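Local coordinates for mersacidin decarboxylase (Bacillus sp., PDB 1P3Y), which catalyses the oxidative decarboxylation of the C-terminal cysteine of the lantibiotic mersacidin to an aminoenethiol, using bound FAD, at residues A[118-130]-A[168-180]. Numbering follows the deposited sequence.
Sequences TIFFPNMNDLMWN and RGLITPDKALLAI. With FAD (flavin-adenine dinucleotide), chain B.
N123 O accepts a 2.8 Å hydrogen bond from FAD N3, with 153° at the hydrogen. The side chain of the same residue faces G169 and L170.

These segments join the central parallel sheet of a Rossmann-type flavoprotein fold to its C-terminal helix. The ring of F121, on strand 119-122, lies against A176, A179 and I180 of helix 173-183 and against I171 of the loop before it. I171 CD1 meets the ring edge at F121 CE2, 3.4 Å away, and I180 CD1 lies at the edge near CE1. A176 CB and A179 CB approach obliquely. L170 CD2 packs on F121 CB at 3.5 Å. I119 CD1 touches I180 CD1 at 3.6 Å.

Past the strand, the D126 carboxylate meets R168 through both its oxygens. OD2 of D126 takes a weak hydrogen bond from R168 N at 3.4 Å. OD1 of D126 forms a long salt bridge with R168 NH1, 4.0 Å away, near the guanidinium plane. NH1 also has a long, weak ion pair with E153. A bend in the R168 side chain at chi3 (112°) lays the guanidinium over one face of W129. It stacks nearly parallel there, offset toward the rim at NE1, with the planes 11° apart. R168 NE is 3.6 Å from W129 NE1, and R168 CD makes a CH-pi contact with the five-membered ring.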
# COMPACT_ATOMS: atom_id res chain seq x y z
N THR A 118 -21.35 -2.23 35.77
CA THR A 118 -20.91 -1.05 35.03
C THR A 118 -21.95 0.06 35.06
O THR A 118 -23.15 -0.19 34.96
CB THR A 118 -20.65 -1.42 33.52
OG1 THR A 118 -19.60 -2.39 33.44
CG2 THR A 118 -20.26 -0.18 32.71
N ILE A 119 -21.49 1.30 35.17
CA ILE A 119 -22.42 2.42 35.16
C ILE A 119 -22.40 3.02 33.75
O ILE A 119 -21.33 3.36 33.24
CB ILE A 119 -22.06 3.51 36.22
CG1 ILE A 119 -22.80 4.80 35.89
CG2 ILE A 119 -20.57 3.76 36.23
CD1 ILE A 119 -22.56 5.91 36.88
N PHE A 120 -23.58 3.14 33.14
CA PHE A 120 -23.73 3.69 31.79
C PHE A 120 -24.30 5.10 31.75
O PHE A 120 -25.20 5.43 32.51
CB PHE A 120 -24.69 2.82 30.97
CG PHE A 120 -24.22 1.44 30.74
CD1 PHE A 120 -24.29 0.49 31.76
CD2 PHE A 120 -23.69 1.07 29.49
CE1 PHE A 120 -23.86 -0.82 31.54
CE2 PHE A 120 -23.26 -0.23 29.25
CZ PHE A 120 -23.34 -1.18 30.27
N PHE A 121 -23.79 5.91 30.83
CA PHE A 121 -24.29 7.27 30.64
C PHE A 121 -24.76 7.39 29.20
O PHE A 121 -24.08 7.97 28.36
CB PHE A 121 -23.20 8.31 30.90
CG PHE A 121 -22.88 8.51 32.35
CD1 PHE A 121 -22.07 7.61 33.04
CD2 PHE A 121 -23.36 9.64 33.02
CE1 PHE A 121 -21.73 7.82 34.38
CE2 PHE A 121 -23.03 9.87 34.36
CZ PHE A 121 -22.21 8.96 35.04
N PRO A 122 -25.94 6.84 28.88
CA PRO A 122 -26.49 6.90 27.53
C PRO A 122 -26.58 8.30 26.94
O PRO A 122 -26.75 9.29 27.66
CB PRO A 122 -27.87 6.26 27.67
CG PRO A 122 -27.66 5.28 28.76
CD PRO A 122 -26.83 6.05 29.76
N ASN A 123 -26.50 8.36 25.62
CA ASN A 123 -26.56 9.61 24.87
C ASN A 123 -26.88 9.23 23.43
O ASN A 123 -26.17 8.46 22.80
CB ASN A 123 -25.22 10.34 24.97
CG ASN A 123 -25.18 11.58 24.12
OD1 ASN A 123 -24.94 11.51 22.92
ND2 ASN A 123 -25.42 12.73 24.74
N MET A 124 -27.98 9.77 22.91
CA MET A 124 -28.39 9.46 21.56
C MET A 124 -29.46 10.43 21.12
O MET A 124 -29.92 11.27 21.89
CB MET A 124 -28.94 8.03 21.49
CG MET A 124 -30.21 7.81 22.33
SD MET A 124 -30.51 6.06 22.63
CE MET A 124 -29.44 5.78 24.04
N ASN A 125 -29.85 10.29 19.87
CA ASN A 125 -30.88 11.12 19.27
C ASN A 125 -32.21 10.82 19.98
O ASN A 125 -32.47 9.67 20.35
CB ASN A 125 -30.98 10.76 17.78
CG ASN A 125 -31.85 11.70 17.03
OD1 ASN A 125 -31.55 12.89 16.94
ND2 ASN A 125 -32.94 11.18 16.49
N ASP A 126 -33.02 11.85 20.17
CA ASP A 126 -34.32 11.68 20.84
C ASP A 126 -35.21 10.64 20.18
O ASP A 126 -35.94 9.91 20.86
CB ASP A 126 -35.05 13.03 20.92
CG ASP A 126 -34.71 13.80 22.19
OD1 ASP A 126 -35.25 13.44 23.27
OD2 ASP A 126 -33.90 14.76 22.11
N LEU A 127 -35.16 10.57 18.85
CA LEU A 127 -35.95 9.57 18.15
C LEU A 127 -35.50 8.19 18.64
O LEU A 127 -36.31 7.33 18.98
CB LEU A 127 -35.76 9.68 16.64
CG LEU A 127 -36.52 10.83 15.97
CD1 LEU A 127 -36.11 10.96 14.51
CD2 LEU A 127 -38.02 10.59 16.08
N MET A 128 -34.18 8.01 18.71
CA MET A 128 -33.62 6.74 19.16
C MET A 128 -33.95 6.48 20.62
O MET A 128 -34.25 5.35 21.01
CB MET A 128 -32.10 6.76 18.99
CG MET A 128 -31.63 6.87 17.56
SD MET A 128 -29.89 7.28 17.48
CE MET A 128 -29.15 5.66 17.88
N TRP A 129 -33.89 7.53 21.43
CA TRP A 129 -34.16 7.39 22.85
C TRP A 129 -35.59 6.93 23.15
O TRP A 129 -35.84 6.21 24.12
CB TRP A 129 -33.84 8.71 23.56
CG TRP A 129 -34.12 8.68 25.03
CD1 TRP A 129 -35.23 9.19 25.66
CD2 TRP A 129 -33.33 8.06 26.06
NE1 TRP A 129 -35.18 8.93 27.01
CE2 TRP A 129 -34.03 8.23 27.29
CE3 TRP A 129 -32.11 7.38 26.07
CZ2 TRP A 129 -33.54 7.74 28.51
CZ3 TRP A 129 -31.62 6.88 27.29
CH2 TRP A 129 -32.34 7.07 28.49
N ASN A 130 -36.53 7.29 22.28
CA ASN A 130 -37.91 6.91 22.52
C ASN A 130 -38.30 5.57 21.95
O ASN A 130 -39.45 5.16 22.05
CB ASN A 130 -38.87 8.00 22.01
CG ASN A 130 -38.69 9.32 22.75
OD1 ASN A 130 -38.56 9.36 23.98
ND2 ASN A 130 -38.68 10.42 22.00
N ARG A 168 -31.67 16.17 24.23
CA ARG A 168 -31.12 15.49 25.39
C ARG A 168 -29.59 15.41 25.36
O ARG A 168 -28.99 15.44 24.29
CB ARG A 168 -31.70 14.08 25.52
CG ARG A 168 -33.19 14.05 25.83
CD ARG A 168 -33.66 12.63 25.94
NE ARG A 168 -34.04 12.28 27.30
CZ ARG A 168 -35.19 12.61 27.86
NH1 ARG A 168 -36.09 13.31 27.17
NH2 ARG A 168 -35.46 12.26 29.12
N GLY A 169 -29.00 15.32 26.55
CA GLY A 169 -27.55 15.27 26.71
C GLY A 169 -27.08 14.68 28.03
O GLY A 169 -27.86 14.22 28.86
N LEU A 170 -25.77 14.69 28.23
CA LEU A 170 -25.17 14.15 29.45
C LEU A 170 -25.18 15.19 30.56
O LEU A 170 -25.10 16.39 30.29
CB LEU A 170 -23.72 13.74 29.16
CG LEU A 170 -23.45 12.55 28.23
CD1 LEU A 170 -22.00 12.61 27.74
CD2 LEU A 170 -23.74 11.24 28.97
N ILE A 171 -25.28 14.74 31.81
CA ILE A 171 -25.28 15.68 32.92
C ILE A 171 -23.84 16.15 33.09
O ILE A 171 -22.91 15.39 32.90
CB ILE A 171 -25.80 15.05 34.27
CG1 ILE A 171 -24.83 14.00 34.83
CG2 ILE A 171 -27.18 14.48 34.07
CD1 ILE A 171 -24.81 12.71 34.08
N THR A 172 -23.68 17.43 33.42
CA THR A 172 -22.36 18.02 33.60
C THR A 172 -21.39 17.13 34.39
O THR A 172 -21.81 16.25 35.16
CB THR A 172 -22.52 19.40 34.30
OG1 THR A 172 -23.22 19.23 35.54
CG2 THR A 172 -23.33 20.34 33.42
N PRO A 173 -20.08 17.32 34.20
CA PRO A 173 -19.06 16.53 34.88
C PRO A 173 -19.31 16.35 36.37
O PRO A 173 -19.15 15.24 36.90
CB PRO A 173 -17.77 17.31 34.61
CG PRO A 173 -18.01 17.85 33.24
CD PRO A 173 -19.46 18.32 33.31
N ASP A 174 -19.68 17.43 37.05
CA ASP A 174 -19.96 17.38 38.49
C ASP A 174 -21.11 16.43 38.84
O ASP A 174 -21.00 15.63 39.76
CB ASP A 174 -20.24 18.79 39.02
CG ASP A 174 -21.24 19.54 38.16
OD1 ASP A 174 -21.03 19.59 36.92
OD2 ASP A 174 -22.22 20.08 38.71
N LYS A 175 -22.22 16.53 38.12
CA LYS A 175 -23.35 15.63 38.39
C LYS A 175 -22.84 14.21 38.18
O LYS A 175 -22.99 13.33 39.04
CB LYS A 175 -24.51 15.87 37.42
CG LYS A 175 -24.86 17.30 37.14
CD LYS A 175 -25.79 17.88 38.16
CE LYS A 175 -26.36 19.21 37.64
NZ LYS A 175 -25.27 20.14 37.18
N ALA A 176 -22.23 14.00 37.01
CA ALA A 176 -21.69 12.69 36.63
C ALA A 176 -20.79 12.12 37.72
O ALA A 176 -20.88 10.93 38.05
CB ALA A 176 -20.94 12.82 35.33
N LEU A 177 -19.90 12.95 38.26
CA LEU A 177 -19.01 12.49 39.32
C LEU A 177 -19.84 11.95 40.49
O LEU A 177 -19.57 10.86 41.01
CB LEU A 177 -18.11 13.64 39.80
CG LEU A 177 -17.27 13.40 41.07
CD1 LEU A 177 -16.45 12.11 40.95
CD2 LEU A 177 -16.35 14.61 41.28
N LEU A 178 -20.86 12.71 40.89
CA LEU A 178 -21.73 12.31 41.98
C LEU A 178 -22.39 10.97 41.67
O LEU A 178 -22.44 10.07 42.53
CB LEU A 178 -22.80 13.38 42.22
CG LEU A 178 -22.26 14.77 42.62
CD1 LEU A 178 -23.43 15.74 42.77
CD2 LEU A 178 -21.47 14.69 43.93
N ALA A 179 -22.89 10.82 40.45
CA ALA A 179 -23.52 9.57 40.04
C ALA A 179 -22.52 8.42 40.16
O ALA A 179 -22.89 7.32 40.57
CB ALA A 179 -24.04 9.69 38.62
N ILE A 180 -21.26 8.68 39.84
CA ILE A 180 -20.25 7.63 39.95
C ILE A 180 -20.10 7.24 41.42
O ILE A 180 -20.10 6.05 41.77
CB ILE A 180 -18.85 8.10 39.44
CG1 ILE A 180 -18.94 8.63 38.01
CG2 ILE A 180 -17.86 6.92 39.50
CD1 ILE A 180 -19.41 7.62 37.03
PA FAD B . -18.59 0.56 17.07
O1A FAD B . -17.80 1.84 16.83
O2A FAD B . -17.82 -0.66 17.57
O5B FAD B . -19.39 0.08 15.73
C5B FAD B . -19.66 0.95 14.59
C4B FAD B . -18.64 0.76 13.47
O4B FAD B . -17.45 0.16 13.99
C3B FAD B . -19.09 -0.17 12.33
O3B FAD B . -19.11 0.64 11.17
C2B FAD B . -18.07 -1.26 12.35
O2B FAD B . -17.73 -1.93 11.16
C1B FAD B . -16.85 -0.61 12.99
N9A FAD B . -15.84 -1.46 13.71
C8A FAD B . -15.91 -2.20 14.96
N7A FAD B . -14.81 -2.85 15.28
C5A FAD B . -13.91 -2.56 14.21
C6A FAD B . -12.54 -2.96 13.90
N6A FAD B . -11.82 -3.74 14.72
N1A FAD B . -11.96 -2.49 12.69
C2A FAD B . -12.65 -1.69 11.82
N3A FAD B . -13.99 -1.24 12.04
C4A FAD B . -14.51 -1.78 13.30
N1 FAD B . -25.40 6.28 18.20
C2 FAD B . -25.95 6.47 19.46
O2 FAD B . -26.59 5.55 20.02
N3 FAD B . -25.76 7.70 20.10
C4 FAD B . -25.04 8.83 19.56
O4 FAD B . -24.94 9.93 20.24
C4X FAD B . -24.50 8.61 18.30
N5 FAD B . -23.74 9.69 17.73
C5X FAD B . -23.14 9.47 16.44
C6 FAD B . -22.38 10.51 15.83
C7 FAD B . -21.74 10.37 14.53
C7M FAD B . -20.93 11.57 13.96
C8 FAD B . -21.89 9.08 13.82
C8M FAD B . -21.27 8.78 12.47
C9 FAD B . -22.62 8.03 14.39
C9A FAD B . -23.27 8.17 15.68
N10 FAD B . -24.09 7.12 16.39
C10 FAD B . -24.68 7.33 17.64
C1' FAD B . -24.25 5.87 15.71
C2' FAD B . -23.40 4.74 16.16
O2' FAD B . -21.97 5.14 15.95
C3' FAD B . -23.66 3.52 15.36
O3' FAD B . -24.86 2.84 15.77
C4' FAD B . -22.51 2.47 15.40
O4' FAD B . -22.89 1.36 14.51
C5' FAD B . -22.23 1.88 16.77
O5' FAD B . -21.30 2.69 17.49
P FAD B . -20.48 2.14 18.72
O1P FAD B . -19.65 3.25 19.19
O2P FAD B . -21.45 1.55 19.72
O3P FAD B . -19.71 0.84 18.14